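Local coordinates for heme-binding protein A / AI-2 binding protein A (Helicobacter pylori SS1, PDB 6OFQ) that binds peptides in the periplasm, STSA among them, probably delivering them to an ABC transporter as its substrate-binding component, at residues Ser43-Pro46 / Ala47-Thr50; Glu53-Val56 / Ala57-Asn60; Phe339-Ile343 / Trp344-Tyr348; Ala430-Asp434 / Pro435-Leu439. One frame throughout, in Å; residues are numbered along the deposited sequence.

Contact 1 (Ser43-Pro46 / Ala47-Thr50); sequences SMDP and ALVT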
ATOM      1  N   SER A  43       0.151   6.983 -11.366  1.00  5.78           N
ATOM      2  CA  SER A  43       0.894   6.373 -12.475  1.00  5.57           C
ATOM      3  C   SER A  43       0.062   5.163 -12.920  1.00  5.77           C
ATOM      4  O   SER A  43      -0.744   4.609 -12.113  1.00  6.14           O
ATOM      5  CB  SER A  43       2.303   5.949 -12.050  1.00  5.86           C
ATOM      6  OG  SER A  43       3.067   5.506 -13.197  1.00  5.88           O
ATOM      7  N   MET A  44       0.373   4.667 -14.116  1.00  5.47           N
ATOM      8  CA  MET A  44      -0.044   3.365 -14.583  1.00  5.19           C
ATOM      9  C   MET A  44       1.112   2.329 -14.607  1.00  5.02           C
ATOM     10  O   MET A  44       0.878   1.218 -15.047  1.00  5.01           O
ATOM     11  CB  MET A  44      -0.701   3.463 -15.966  1.00  6.02           C
ATOM     12  CG  MET A  44      -2.022   4.206 -15.855  1.00  6.73           C
ATOM     13  SD  MET A  44      -3.310   3.266 -15.013  1.00  7.75           S
ATOM     14  CE  MET A  44      -4.391   4.619 -14.559  1.00  8.01           C
ATOM     15  N   ASP A  45       2.271   2.710 -14.126  1.00  4.83           N
ATOM     16  CA  ASP A  45       3.384   1.755 -13.895  1.00  4.77           C
ATOM     17  C   ASP A  45       3.511   1.586 -12.375  1.00  4.26           C
ATOM     18  O   ASP A  45       4.000   2.478 -11.691  1.00  4.42           O
ATOM     19  CB  ASP A  45       4.701   2.268 -14.506  1.00  4.86           C
ATOM     20  CG  ASP A  45       5.869   1.342 -14.292  1.00  5.58           C
ATOM     21  OD1 ASP A  45       5.791   0.360 -13.515  1.00  4.66           O
ATOM     22  OD2 ASP A  45       6.907   1.506 -14.981  1.00  5.68           O
ATOM     23  N   PRO A  46       3.074   0.442 -11.849  1.00  4.10           N
ATOM     24  CA  PRO A  46       3.021   0.278 -10.391  1.00  4.44           C
ATOM     25  C   PRO A  46       4.360   0.248  -9.709  1.00  4.33           C
ATOM     26  O   PRO A  46       4.419   0.456  -8.490  1.00  5.10           O
ATOM     27  CB  PRO A  46       2.280  -1.028 -10.190  1.00  4.48           C
ATOM     28  CG  PRO A  46       2.629  -1.747 -11.409  1.00  4.64           C
ATOM     29  CD  PRO A  46       2.637  -0.779 -12.534  1.00  4.52           C
ATOM     30  N   ALA A  47       5.451  -0.003 -10.456  1.00  3.91           N
ATOM     31  CA  ALA A  47       6.772   0.084  -9.894  1.00  4.08           C
ATOM     32  C   ALA A  47       7.220   1.485  -9.571  1.00  3.91           C
ATOM     33  O   ALA A  47       8.120   1.635  -8.769  1.00  4.14           O
ATOM     34  CB  ALA A  47       7.839  -0.624 -10.711  1.00  4.09           C
ATOM     35  N   LEU A  48       6.543   2.501 -10.101  1.00  4.02           N
ATOM     36  CA  LEU A  48       6.949   3.869  -9.868  1.00  4.40           C
ATOM     37  C   LEU A  48       6.222   4.548  -8.706  1.00  4.41           C
ATOM     38  O   LEU A  48       6.526   5.702  -8.372  1.00  5.85           O
ATOM     39  CB  LEU A  48       6.628   4.673 -11.161  1.00  4.52           C
ATOM     40  CG  LEU A  48       7.473   4.252 -12.358  1.00  5.17           C
ATOM     41  CD1 LEU A  48       7.069   5.179 -13.508  1.00  5.81           C
ATOM     42  CD2 LEU A  48       8.959   4.276 -12.151  1.00  6.22           C
ATOM     43  N   VAL A  49       5.222   3.882  -8.155  1.00  4.07           N
ATOM     44  CA  VAL A  49       4.350   4.481  -7.124  1.00  4.19           C
ATOM     45  C   VAL A  49       4.275   3.512  -5.947  1.00  3.56           C
ATOM     46  O   VAL A  49       4.681   2.364  -6.085  1.00  3.81           O
ATOM     47  CB  VAL A  49       2.993   4.853  -7.737  1.00  4.65           C
ATOM     48  CG1 VAL A  49       3.093   6.042  -8.683  1.00  5.65           C
ATOM     49  CG2 VAL A  49       2.354   3.685  -8.409  1.00  4.73           C
ATOM     50  N   THR A  50       3.664   3.995  -4.850  1.00  3.90           N
ATOM     51  CA  THR A  50       3.577   3.127  -3.663  1.00  4.20           C
ATOM     52  C   THR A  50       2.204   3.067  -3.028  1.00  4.42           C
ATOM     53  O   THR A  50       2.044   2.406  -1.999  1.00  4.32           O
ATOM     54  CB  THR A  50       4.557   3.629  -2.570  1.00  4.89           C
ATOM     55  OG1 THR A  50       4.113   4.915  -2.158  1.00  6.72           O
ATOM     56  CG2 THR A  50       6.025   3.673  -3.031  1.00  5.11           C
TER
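Asp-45 binds Ala-47 through its carboxylate and Leu-48 through its backbone carbonyl. Its CG extends trans to the amide nitrogen (chi1 180°), which carries OD1 forward along the chain until Asp-45 OD1 lies 3.1 Å from Ala-47 N. That bond is bent, 144° at the hydrogen, and the donor comes from above the carboxylate plane. A straighter backbone bond joins Leu-48 N to Asp-45 O at 3.0 Å. Two turns therefore start at the same residue: an Asx turn through OD1, and a beta turn with Pro-46 and Ala-47 at its corners. An ST turn precedes them, in which Ser-43 OG accepts from Asp-45 N at 3.1 Å and 167°. These turns lie in succession in the loop that joins strand 32-37 to helix 52-61.

Leu-48 folds back across the aspartate. Its CD1 meets Asp-45 CB at 3.9 Å, and Leu-48 CG sits 3.8 Å from Asp-45 OD2, laying hydrocarbon beside a buried charge. OD2 is satisfied elsewhere, by the hydroxyl of Tyr-134 and a salt bridge to Arg-125. Val-49 splits its two branches: CG1 is pressed tightly against Ser-43, 3.5 Å from Ser-43 CB, whereas Val-49 CG2 lies near backbone oxygens of the beta turn, 3.8 Å from Pro-46 O.

Contact 2 (Glu53-Val56 / Ala57-Asn60); sequences ESYV and ATGN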
ATOM      1  N   GLU A  53      -4.283   4.141  -3.902  1.00  4.06           N
ATOM      2  CA  GLU A  53      -5.096   4.726  -4.956  1.00  4.26           C
ATOM      3  C   GLU A  53      -4.598   4.418  -6.348  1.00  4.27           C
ATOM      4  O   GLU A  53      -5.368   4.089  -7.252  1.00  4.31           O
ATOM      5  CB  GLU A  53      -5.282   6.237  -4.735  1.00  4.43           C
ATOM      6  CG  GLU A  53      -6.053   6.675  -3.490  1.00  4.58           C
ATOM      7  CD  GLU A  53      -7.532   6.376  -3.483  1.00  5.31           C
ATOM      8  OE1 GLU A  53      -8.044   5.543  -4.230  1.00  5.17           O
ATOM      9  OE2 GLU A  53      -8.248   7.064  -2.696  1.00  7.24           O
ATOM     10  N   SER A  54      -3.294   4.497  -6.553  1.00  3.80           N
ATOM     11  CA  SER A  54      -2.709   4.097  -7.828  1.00  3.92           C
ATOM     12  C   SER A  54      -2.983   2.612  -8.137  1.00  3.66           C
ATOM     13  O   SER A  54      -3.261   2.254  -9.289  1.00  5.15           O
ATOM     14  CB  SER A  54      -1.219   4.320  -7.878  1.00  3.89           C
ATOM     15  OG  SER A  54      -0.850   5.705  -7.713  1.00  4.23           O
ATOM     16  N   TYR A  55      -2.867   1.777  -7.104  1.00  3.57           N
ATOM     17  CA  TYR A  55      -3.049   0.349  -7.337  1.00  3.53           C
ATOM     18  C   TYR A  55      -4.457  -0.085  -7.609  1.00  3.77           C
ATOM     19  O   TYR A  55      -4.613  -1.226  -8.075  1.00  3.27           O
ATOM     20  CB  TYR A  55      -2.389  -0.472  -6.204  1.00  3.67           C
ATOM     21  CG  TYR A  55      -0.895  -0.286  -6.081  1.00  3.94           C
ATOM     22  CD1 TYR A  55      -0.067   0.112  -7.118  1.00  4.27           C
ATOM     23  CD2 TYR A  55      -0.247  -0.601  -4.857  1.00  4.02           C
ATOM     24  CE1 TYR A  55       1.286   0.227  -6.924  1.00  4.25           C
ATOM     25  CE2 TYR A  55       1.099  -0.542  -4.686  1.00  4.23           C
ATOM     26  CZ  TYR A  55       1.886  -0.099  -5.719  1.00  4.49           C
ATOM     27  OH  TYR A  55       3.268  -0.082  -5.579  1.00  5.01           O
ATOM     28  N   VAL A  56      -5.442   0.781  -7.326  1.00  3.92           N
ATOM     29  CA  VAL A  56      -6.787   0.434  -7.758  1.00  4.69           C
ATOM     30  C   VAL A  56      -6.823   0.083  -9.243  1.00  4.35           C
ATOM     31  O   VAL A  56      -7.356  -0.978  -9.612  1.00  5.04           O
ATOM     32  CB  VAL A  56      -7.769   1.587  -7.450  1.00  5.21           C
ATOM     33  CG1 VAL A  56      -9.146   1.248  -8.036  1.00  5.90           C
ATOM     34  CG2 VAL A  56      -7.860   1.885  -5.959  1.00  4.95           C
ATOM     35  N   ALA A  57      -6.256   0.924 -10.084  1.00  4.22           N
ATOM     36  CA  ALA A  57      -6.218   0.595 -11.509  1.00  4.34           C
ATOM     37  C   ALA A  57      -5.190  -0.480 -11.884  1.00  4.36           C
ATOM     38  O   ALA A  57      -5.543  -1.480 -12.528  1.00  4.92           O
ATOM     39  CB  ALA A  57      -5.997   1.829 -12.372  1.00  5.17           C
ATOM     40  N   THR A  58      -3.966  -0.304 -11.394  1.00  3.70           N
ATOM     41  CA  THR A  58      -2.906  -1.175 -11.900  1.00  3.70           C
ATOM     42  C   THR A  58      -3.079  -2.628 -11.465  1.00  3.32           C
ATOM     43  O   THR A  58      -2.751  -3.558 -12.193  1.00  3.14           O
ATOM     44  CB  THR A  58      -1.516  -0.656 -11.508  1.00  4.19           C
ATOM     45  OG1 THR A  58      -1.383  -0.738 -10.084  1.00  5.38           O
ATOM     46  CG2 THR A  58      -1.236   0.721 -11.968  1.00  4.52           C
ATOM     47  N   GLY A  59      -3.654  -2.845 -10.278  1.00  3.06           N
ATOM     48  CA  GLY A  59      -3.895  -4.196  -9.796  1.00  3.54           C
ATOM     49  C   GLY A  59      -4.863  -5.000 -10.634  1.00  3.92           C
ATOM     50  O   GLY A  59      -4.872  -6.238 -10.582  1.00  4.52           O
ATOM     51  N   ASN A  60      -5.732  -4.329 -11.383  1.00  4.04           N
ATOM     52  CA  ASN A  60      -6.644  -4.990 -12.283  1.00  4.17           C
ATOM     53  C   ASN A  60      -6.044  -5.237 -13.705  1.00  4.48           C
ATOM     54  O   ASN A  60      -6.570  -6.092 -14.415  1.00  5.29           O
ATOM     55  CB  ASN A  60      -7.874  -4.089 -12.414  1.00  4.13           C
ATOM     56  CG  ASN A  60      -8.802  -4.214 -11.229  1.00  4.00           C
ATOM     57  OD1 ASN A  60      -9.482  -5.219 -11.108  1.00  4.08           O
ATOM     58  ND2 ASN A  60      -8.832  -3.205 -10.358  1.00  4.42           N
TER
HETATM   59  O   HOH W   1      -5.973   4.333  -9.839  1.00  6.59           O
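Tyr-55 and Thr-58, three residues apart, lean together on one side of the helix. The threonine hydroxyl lies between its own N and carbonyl carbon (chi1 66°), which turns it back toward the tyrosine; Thr-58 OG1 comes within 3.4 Å of Tyr-55 CD1, slanting in on the ring. The methyl takes another direction, Thr-58 CG2 resting 3.7 Å from Ser-54 O.

Farther along, Asn-60 turns its amide back over the preceding turn. Its ND2 donates to Val-56 O at 2.8 Å, the donor almost in line with the carbonyl (C=O...N 173°) and the acceptor in the amide plane. The amide is fixed from beyond the helix as well, since OD1 accepts from Phe-526 N and ND2 also reaches Asn-524 O.

Gly-59 N binds Tyr-55 O at 2.9 Å, but Thr-58 N reaches Ser-54 O only weakly. Glu-53 O and Ala-57 N are 4.3 Å apart; between them a water lies 2.7 Å from Glu-53 O, to which it probably donates, and Ala-57 N is shared weakly between this water and Ser-54 O. Helix 52-61, which follows the loop after strand 32-37, thus has a water-inserted alpha-helical turn and an asparagine bonded back to the carbonyl four residues earlier.

Contact 3 (Phe339-Ile343 / Trp344-Tyr348); sequences FPPTI and WGYNY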
ATOM      1  N   PHE A 339       2.213  -2.618  13.158  1.00  4.20           N
ATOM      2  CA  PHE A 339       1.321  -3.387  12.287  1.00  4.15           C
ATOM      3  C   PHE A 339       0.142  -3.922  13.100  1.00  4.49           C
ATOM      4  O   PHE A 339       0.254  -4.066  14.315  1.00  4.21           O
ATOM      5  CB  PHE A 339       2.088  -4.477  11.546  1.00  4.12           C
ATOM      6  CG  PHE A 339       2.689  -5.505  12.447  1.00  4.16           C
ATOM      7  CD1 PHE A 339       3.987  -5.414  12.895  1.00  4.10           C
ATOM      8  CD2 PHE A 339       2.018  -6.684  12.713  1.00  4.35           C
ATOM      9  CE1 PHE A 339       4.524  -6.416  13.701  1.00  4.62           C
ATOM     10  CE2 PHE A 339       2.531  -7.673  13.518  1.00  4.52           C
ATOM     11  CZ  PHE A 339       3.807  -7.585  13.977  1.00  4.31           C
ATOM     12  N   PRO A 340      -0.960  -4.269  12.440  1.00  4.72           N
ATOM     13  CA  PRO A 340      -2.187  -4.626  13.164  1.00  4.86           C
ATOM     14  C   PRO A 340      -2.172  -6.073  13.658  1.00  5.38           C
ATOM     15  O   PRO A 340      -1.468  -6.925  13.092  1.00  4.82           O
ATOM     16  CB  PRO A 340      -3.282  -4.366  12.144  1.00  4.85           C
ATOM     17  CG  PRO A 340      -2.627  -4.608  10.824  1.00  5.40           C
ATOM     18  CD  PRO A 340      -1.232  -4.026  11.016  1.00  4.95           C
ATOM     19  N   PRO A 341      -3.040  -6.371  14.639  1.00  5.46           N
ATOM     20  CA  PRO A 341      -3.082  -7.682  15.271  1.00  5.95           C
ATOM     21  C   PRO A 341      -3.703  -8.776  14.411  1.00  6.92           C
ATOM     22  O   PRO A 341      -3.665  -9.934  14.829  1.00  8.51           O
ATOM     23  CB  PRO A 341      -3.842  -7.444  16.574  1.00  6.20           C
ATOM     24  CG  PRO A 341      -4.571  -6.223  16.362  1.00  5.84           C
ATOM     25  CD  PRO A 341      -3.820  -5.377  15.405  1.00  5.49           C
ATOM     26  N   THR A 342      -4.195  -8.405  13.237  1.00  6.76           N
ATOM     27  CA  THR A 342      -4.593  -9.385  12.215  1.00  6.85           C
ATOM     28  C   THR A 342      -3.384 -10.073  11.580  1.00  8.07           C
ATOM     29  O   THR A 342      -3.647 -11.019  10.861  1.00 10.44           O
ATOM     30  CB  THR A 342      -5.423  -8.680  11.159  1.00  7.71           C
ATOM     31  OG1 THR A 342      -4.792  -7.396  10.889  1.00  8.86           O
ATOM     32  CG2 THR A 342      -6.801  -8.417  11.700  1.00  7.45           C
ATOM     33  N   ILE A 343      -2.164  -9.649  11.838  1.00  6.56           N
ATOM     34  CA  ILE A 343      -0.985 -10.309  11.333  1.00  6.71           C
ATOM     35  C   ILE A 343      -0.319 -11.019  12.515  1.00  6.68           C
ATOM     36  O   ILE A 343      -0.178 -10.482  13.606  1.00  6.83           O
ATOM     37  CB  ILE A 343      -0.083  -9.268  10.668  1.00  6.81           C
ATOM     38  CG1 ILE A 343      -0.810  -8.551   9.544  1.00  7.58           C
ATOM     39  CG2 ILE A 343       1.209  -9.917  10.165  1.00  7.81           C
ATOM     40  CD1 ILE A 343       0.007  -7.444   8.924  1.00  8.08           C
ATOM     41  N   TRP A 344       0.209 -12.193  12.169  1.00  5.16           N
ATOM     42  CA  TRP A 344       1.000 -12.909  13.127  1.00  4.94           C
ATOM     43  C   TRP A 344       2.231 -12.163  13.617  1.00  5.46           C
ATOM     44  O   TRP A 344       2.756 -11.284  12.911  1.00  5.37           O
ATOM     45  CB  TRP A 344       1.450 -14.258  12.571  1.00  5.10           C
ATOM     46  CG  TRP A 344       2.419 -14.230  11.396  1.00  4.97           C
ATOM     47  CD1 TRP A 344       2.079 -14.131  10.083  1.00  5.84           C
ATOM     48  CD2 TRP A 344       3.845 -14.179  11.454  1.00  5.33           C
ATOM     49  NE1 TRP A 344       3.212 -14.118   9.289  1.00  5.88           N
ATOM     50  CE2 TRP A 344       4.304 -14.155  10.114  1.00  5.37           C
ATOM     51  CE3 TRP A 344       4.793 -14.176  12.493  1.00  5.31           C
ATOM     52  CZ2 TRP A 344       5.633 -14.155   9.758  1.00  5.20           C
ATOM     53  CZ3 TRP A 344       6.154 -14.188  12.090  1.00  5.79           C
ATOM     54  CH2 TRP A 344       6.540 -14.121  10.776  1.00  5.38           C
ATOM     55  N   GLY A 345       2.701 -12.464  14.829  1.00  5.93           N
ATOM     56  CA  GLY A 345       3.916 -11.850  15.335  1.00  5.76           C
ATOM     57  C   GLY A 345       3.714 -10.567  16.115  1.00  5.20           C
ATOM     58  O   GLY A 345       4.650 -10.026  16.712  1.00  6.07           O
ATOM     59  N   TYR A 346       2.472 -10.092  16.202  1.00  5.11           N
ATOM     60  CA  TYR A 346       2.104  -8.905  16.938  1.00  5.01           C
ATOM     61  C   TYR A 346       2.418  -9.087  18.415  1.00  5.16           C
ATOM     62  O   TYR A 346       2.160 -10.175  18.968  1.00  5.76           O
ATOM     63  CB  TYR A 346       0.611  -8.653  16.813  1.00  4.80           C
ATOM     64  CG  TYR A 346       0.034  -7.406  17.428  1.00  4.81           C
ATOM     65  CD1 TYR A 346      -0.429  -7.365  18.746  1.00  4.81           C
ATOM     66  CD2 TYR A 346      -0.112  -6.267  16.676  1.00  4.86           C
ATOM     67  CE1 TYR A 346      -0.997  -6.257  19.306  1.00  4.83           C
ATOM     68  CE2 TYR A 346      -0.613  -5.089  17.240  1.00  4.87           C
ATOM     69  CZ  TYR A 346      -1.101  -5.111  18.510  1.00  4.77           C
ATOM     70  OH  TYR A 346      -1.623  -3.957  19.036  1.00  5.12           O
ATOM     71  N   ASN A 347       3.013  -8.065  19.035  1.00  4.74           N
ATOM     72  CA  ASN A 347       3.442  -8.192  20.400  1.00  5.23           C
ATOM     73  C   ASN A 347       2.284  -7.699  21.274  1.00  6.02           C
ATOM     74  O   ASN A 347       2.100  -6.497  21.516  1.00  6.13           O
ATOM     75  CB  ASN A 347       4.720  -7.391  20.649  1.00  5.41           C
ATOM     76  CG  ASN A 347       5.331  -7.693  21.997  1.00  6.51           C
ATOM     77  OD1 ASN A 347       4.569  -7.969  22.927  1.00  6.94           O
ATOM     78  ND2 ASN A 347       6.641  -7.634  22.142  1.00  6.85           N
ATOM     79  N   TYR A 348       1.597  -8.680  21.868  1.00  6.44           N
ATOM     80  CA  TYR A 348       0.456  -8.380  22.761  1.00  7.00           C
ATOM     81  C   TYR A 348       0.896  -7.980  24.151  1.00  7.61           C
ATOM     82  O   TYR A 348       0.010  -7.616  24.966  1.00  9.22           O
ATOM     83  CB  TYR A 348      -0.426  -9.642  22.824  1.00  6.94           C
ATOM     84  CG  TYR A 348      -1.157  -9.888  21.538  1.00  7.45           C
ATOM     85  CD1 TYR A 348      -2.320  -9.212  21.230  1.00  7.36           C
ATOM     86  CD2 TYR A 348      -0.660 -10.815  20.628  1.00  8.19           C
ATOM     87  CE1 TYR A 348      -2.914  -9.352  19.980  1.00  7.15           C
ATOM     88  CE2 TYR A 348      -1.271 -10.975  19.394  1.00  8.51           C
ATOM     89  CZ  TYR A 348      -2.439 -10.283  19.101  1.00  7.65           C
ATOM     90  OH  TYR A 348      -2.967 -10.441  17.824  1.00  9.85           O
TER
HETATM   91  O   HOH W   2      -1.374 -11.777  15.983  1.00  9.70           O
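Ile-343 and Tyr-346 are the ends of a type II beta turn that follows directly on a type I turn from Pro-340 to Ile-343. The first is closed by Ile-343 N on Pro-340 O at 3.1 Å; the second has Gly-345 at its third position, with phi 91°. Tyr-346 N stays 3.7 Å from Ile-343 O, and that oxygen accepts a hydrogen bond from a water 3.0 Å away, which also hydrogen-bonds Tyr-348 OH.

The double turn brings Pro-341 beside Tyr-346. The tyrosine side chain is extended away from its N (chi1 -176°), and one ring face lies under the proline, whose CB stands 3.8 Å from the ring centroid and 4° off the normal, a CH-pi contact. At the ring edge, Phe-339 O lies 3.2 Å from Tyr-346 CE2. The Phe-339 ring in turn presents its edge to the second turn, CZ meeting Gly-345 C at 3.7 Å. Tyr-346 CD1 stands over the centre of the Tyr-348 ring, and Tyr-348 OH is 3.4 Å from Pro-341 CB.

Gln-488 of helix 477-494 bonds Gly-345 O and Asn-347 N. Two successive beta turns sharing Ile-343, packed by a proline-on-tyrosine CH-pi contact, lie within the loop between strand 332-334 and helix 357-366.

Contact 4 (Ala430-Asp434 / Pro435-Leu439); sequences ADIAD and PDNFL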
ATOM      1  N   ALA A 430      -1.347  -3.411   4.534  1.00  3.33           N
ATOM      2  CA  ALA A 430      -0.520  -4.573   4.217  1.00  3.35           C
ATOM      3  C   ALA A 430      -0.586  -4.933   2.760  1.00  3.42           C
ATOM      4  O   ALA A 430      -1.669  -5.112   2.206  1.00  3.26           O
ATOM      5  CB  ALA A 430      -0.909  -5.775   5.052  1.00  3.43           C
ATOM      6  N   ASP A 431       0.592  -5.180   2.181  1.00  3.23           N
ATOM      7  CA  ASP A 431       0.685  -5.823   0.884  1.00  3.71           C
ATOM      8  C   ASP A 431       0.653  -7.337   0.969  1.00  3.65           C
ATOM      9  O   ASP A 431       0.255  -8.002   0.022  1.00  4.39           O
ATOM     10  CB  ASP A 431       1.951  -5.386   0.112  1.00  3.84           C
ATOM     11  CG  ASP A 431       2.042  -3.866   0.037  1.00  4.06           C
ATOM     12  OD1 ASP A 431       1.075  -3.239  -0.514  1.00  3.86           O
ATOM     13  OD2 ASP A 431       3.053  -3.318   0.554  1.00  4.29           O
ATOM     14  N   ILE A 432       1.212  -7.882   2.052  1.00  3.72           N
ATOM     15  CA  ILE A 432       1.374  -9.309   2.369  1.00  4.22           C
ATOM     16  C   ILE A 432       1.115  -9.412   3.870  1.00  4.37           C
ATOM     17  O   ILE A 432       1.351  -8.457   4.594  1.00  3.76           O
ATOM     18  CB  ILE A 432       2.760  -9.809   1.931  1.00  4.48           C
ATOM     19  CG1 ILE A 432       3.875  -9.248   2.794  1.00  4.86           C
ATOM     20  CG2 ILE A 432       2.924  -9.605   0.432  1.00  4.69           C
ATOM     21  CD1 ILE A 432       5.234  -9.862   2.516  1.00  5.46           C
ATOM     22  N   ALA A 433       0.716 -10.610   4.297  1.00  4.99           N
ATOM     23  CA  ALA A 433       0.496 -10.806   5.735  1.00  5.61           C
ATOM     24  C   ALA A 433       1.787 -11.272   6.408  1.00  6.03           C
ATOM     25  O   ALA A 433       1.969 -12.446   6.733  1.00  8.25           O
ATOM     26  CB  ALA A 433      -0.676 -11.791   5.974  1.00  7.58           C
ATOM     27  N   ASP A 434       2.724 -10.337   6.643  1.00  4.98           N
ATOM     28  CA  ASP A 434       4.049 -10.693   7.117  1.00  4.84           C
ATOM     29  C   ASP A 434       4.535  -9.416   7.775  1.00  4.02           C
ATOM     30  O   ASP A 434       4.572  -8.341   7.168  1.00  3.60           O
ATOM     31  CB  ASP A 434       4.969 -11.098   5.970  1.00  5.28           C
ATOM     32  CG  ASP A 434       6.255 -11.736   6.464  1.00  6.15           C
ATOM     33  OD1 ASP A 434       7.021 -11.014   7.106  1.00  4.86           O
ATOM     34  OD2 ASP A 434       6.458 -12.942   6.146  1.00  7.79           O
ATOM     35  N   PRO A 435       5.020  -9.492   9.012  1.00  3.82           N
ATOM     36  CA  PRO A 435       5.594  -8.291   9.657  1.00  3.85           C
ATOM     37  C   PRO A 435       6.663  -7.573   8.870  1.00  3.89           C
ATOM     38  O   PRO A 435       6.826  -6.347   9.049  1.00  4.02           O
ATOM     39  CB  PRO A 435       6.091  -8.811  11.024  1.00  4.12           C
ATOM     40  CG  PRO A 435       5.227 -10.018  11.288  1.00  4.29           C
ATOM     41  CD  PRO A 435       5.077 -10.648   9.949  1.00  3.98           C
ATOM     42  N   ASP A 436       7.399  -8.294   8.054  1.00  3.51           N
ATOM     43  CA  ASP A 436       8.449  -7.641   7.276  1.00  3.54           C
ATOM     44  C   ASP A 436       7.954  -6.459   6.443  1.00  3.55           C
ATOM     45  O   ASP A 436       8.636  -5.428   6.304  1.00  3.51           O
ATOM     46  CB  ASP A 436       9.130  -8.660   6.358  1.00  3.92           C
ATOM     47  CG  ASP A 436      10.311  -8.088   5.586  1.00  4.10           C
ATOM     48  OD1 ASP A 436      10.054  -7.673   4.436  1.00  5.06           O
ATOM     49  OD2 ASP A 436      11.426  -8.142   6.067  1.00  4.23           O
ATOM     50  N   ASN A 437       6.736  -6.596   5.935  1.00  3.32           N
ATOM     51  CA  ASN A 437       6.121  -5.614   5.002  1.00  3.64           C
ATOM     52  C   ASN A 437       5.837  -4.290   5.734  1.00  4.11           C
ATOM     53  O   ASN A 437       5.592  -3.281   5.030  1.00  3.94           O
ATOM     54  CB  ASN A 437       4.871  -6.233   4.376  1.00  3.64           C
ATOM     55  CG  ASN A 437       4.104  -5.284   3.448  1.00  3.52           C
ATOM     56  OD1 ASN A 437       2.962  -4.907   3.781  1.00  3.76           O
ATOM     57  ND2 ASN A 437       4.661  -4.900   2.334  1.00  3.72           N
ATOM     58  N   PHE A 438       5.737  -4.312   7.070  1.00  3.73           N
ATOM     59  CA  PHE A 438       5.616  -3.078   7.838  1.00  3.97           C
ATOM     60  C   PHE A 438       6.976  -2.733   8.422  1.00  4.05           C
ATOM     61  O   PHE A 438       7.509  -1.604   8.225  1.00  3.70           O
ATOM     62  CB  PHE A 438       4.559  -3.112   8.967  1.00  4.17           C
ATOM     63  CG  PHE A 438       3.113  -3.214   8.496  1.00  4.47           C
ATOM     64  CD1 PHE A 438       2.591  -4.374   7.887  1.00  4.74           C
ATOM     65  CD2 PHE A 438       2.231  -2.183   8.813  1.00  4.63           C
ATOM     66  CE1 PHE A 438       1.229  -4.414   7.565  1.00  4.61           C
ATOM     67  CE2 PHE A 438       0.884  -2.253   8.452  1.00  4.18           C
ATOM     68  CZ  PHE A 438       0.382  -3.381   7.860  1.00  4.30           C
ATOM     69  N   LEU A 439       7.507  -3.606   9.263  1.00  3.93           N
ATOM     70  CA  LEU A 439       8.690  -3.280  10.014  1.00  4.05           C
ATOM     71  C   LEU A 439       9.893  -2.998   9.115  1.00  3.96           C
ATOM     72  O   LEU A 439      10.607  -2.014   9.349  1.00  4.10           O
ATOM     73  CB  LEU A 439       9.038  -4.375  10.995  1.00  4.24           C
ATOM     74  CG  LEU A 439       7.934  -4.710  12.015  1.00  4.20           C
ATOM     75  CD1 LEU A 439       8.373  -5.931  12.823  1.00  4.87           C
ATOM     76  CD2 LEU A 439       7.669  -3.510  12.914  1.00  4.49           C
TER
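The Phe-438 ring has Ala-430 CB and Asp-434 O at its edge, near its plane, with Ala-430 CB 3.6 Å from Phe-438 CE1; Trp-428 packs edge-to-face with the same ring. The second flat group, the amide of Asn-437, is gripped at both ends by Asp-431. Asn-437 ND2 donates to the anti lone pair of Asp-431 OD2 at 2.9 Å, almost straight at 172° and in the amide plane, while the carboxylate plane is turned 74° from it. Asn-437 OD1 accepts from Asp-431 N, also at 2.9 Å, with this donor well above the amide plane. The asparagine reaches back from the helix to the loop, and the two bonds together fix the rotation of its amide. Trp-428 NE1 adds a further donor to OD1, and Tyr-143 OH binds Asp-431 OD2.

These residues form the passage from strand 423-429 into helix 436-443. The W-x-x-D-x-x-D-P sequence resembles the loop that lies at the peptide cleft in DppA-like family 5 solute-binding proteins, and probably does so here. Asp-434 precedes the turn that leads into the helix, and its OD1 uses the anti lone pair for a capping bond from Asp-436 N at 2.9 Å; Asn-437 N binds Asp-434 O at 3.0 Å. The other carboxylate oxygen, OD2, forms a salt bridge with Arg-480, whose charge probably steadies the ionised form. Ile-432 closes over the base of the asparagine, its CG1 3.5 Å from Asn-437 CB.

In the fold
Contacts 1 and 2 follow each other along the chain and touch, their centres 9 Å apart. Tyr-55 OH probably hydrogen-bonds Val-49 O at 2.9 Å, tying helix 52-61 to the loop before it. A second probable bond joins Tyr-55 OH to Pro-46 O. Contacts 3 and 4 are distant in sequence, yet their centres are 10 Å apart: Phe-339 CB packs 3.5 Å from Phe-438 CG. Between the two pairs, contact 4 approaches closest, nearest atoms about 5 Å from contact 2 and about 6 Å from contact 1; contact 3 stays about 15 Å from both. In OppA- and DppA-type relatives an aspartate of the contact 4 loop holds the peptide's alpha-ammonium group; Asp-431 probably corresponds to it.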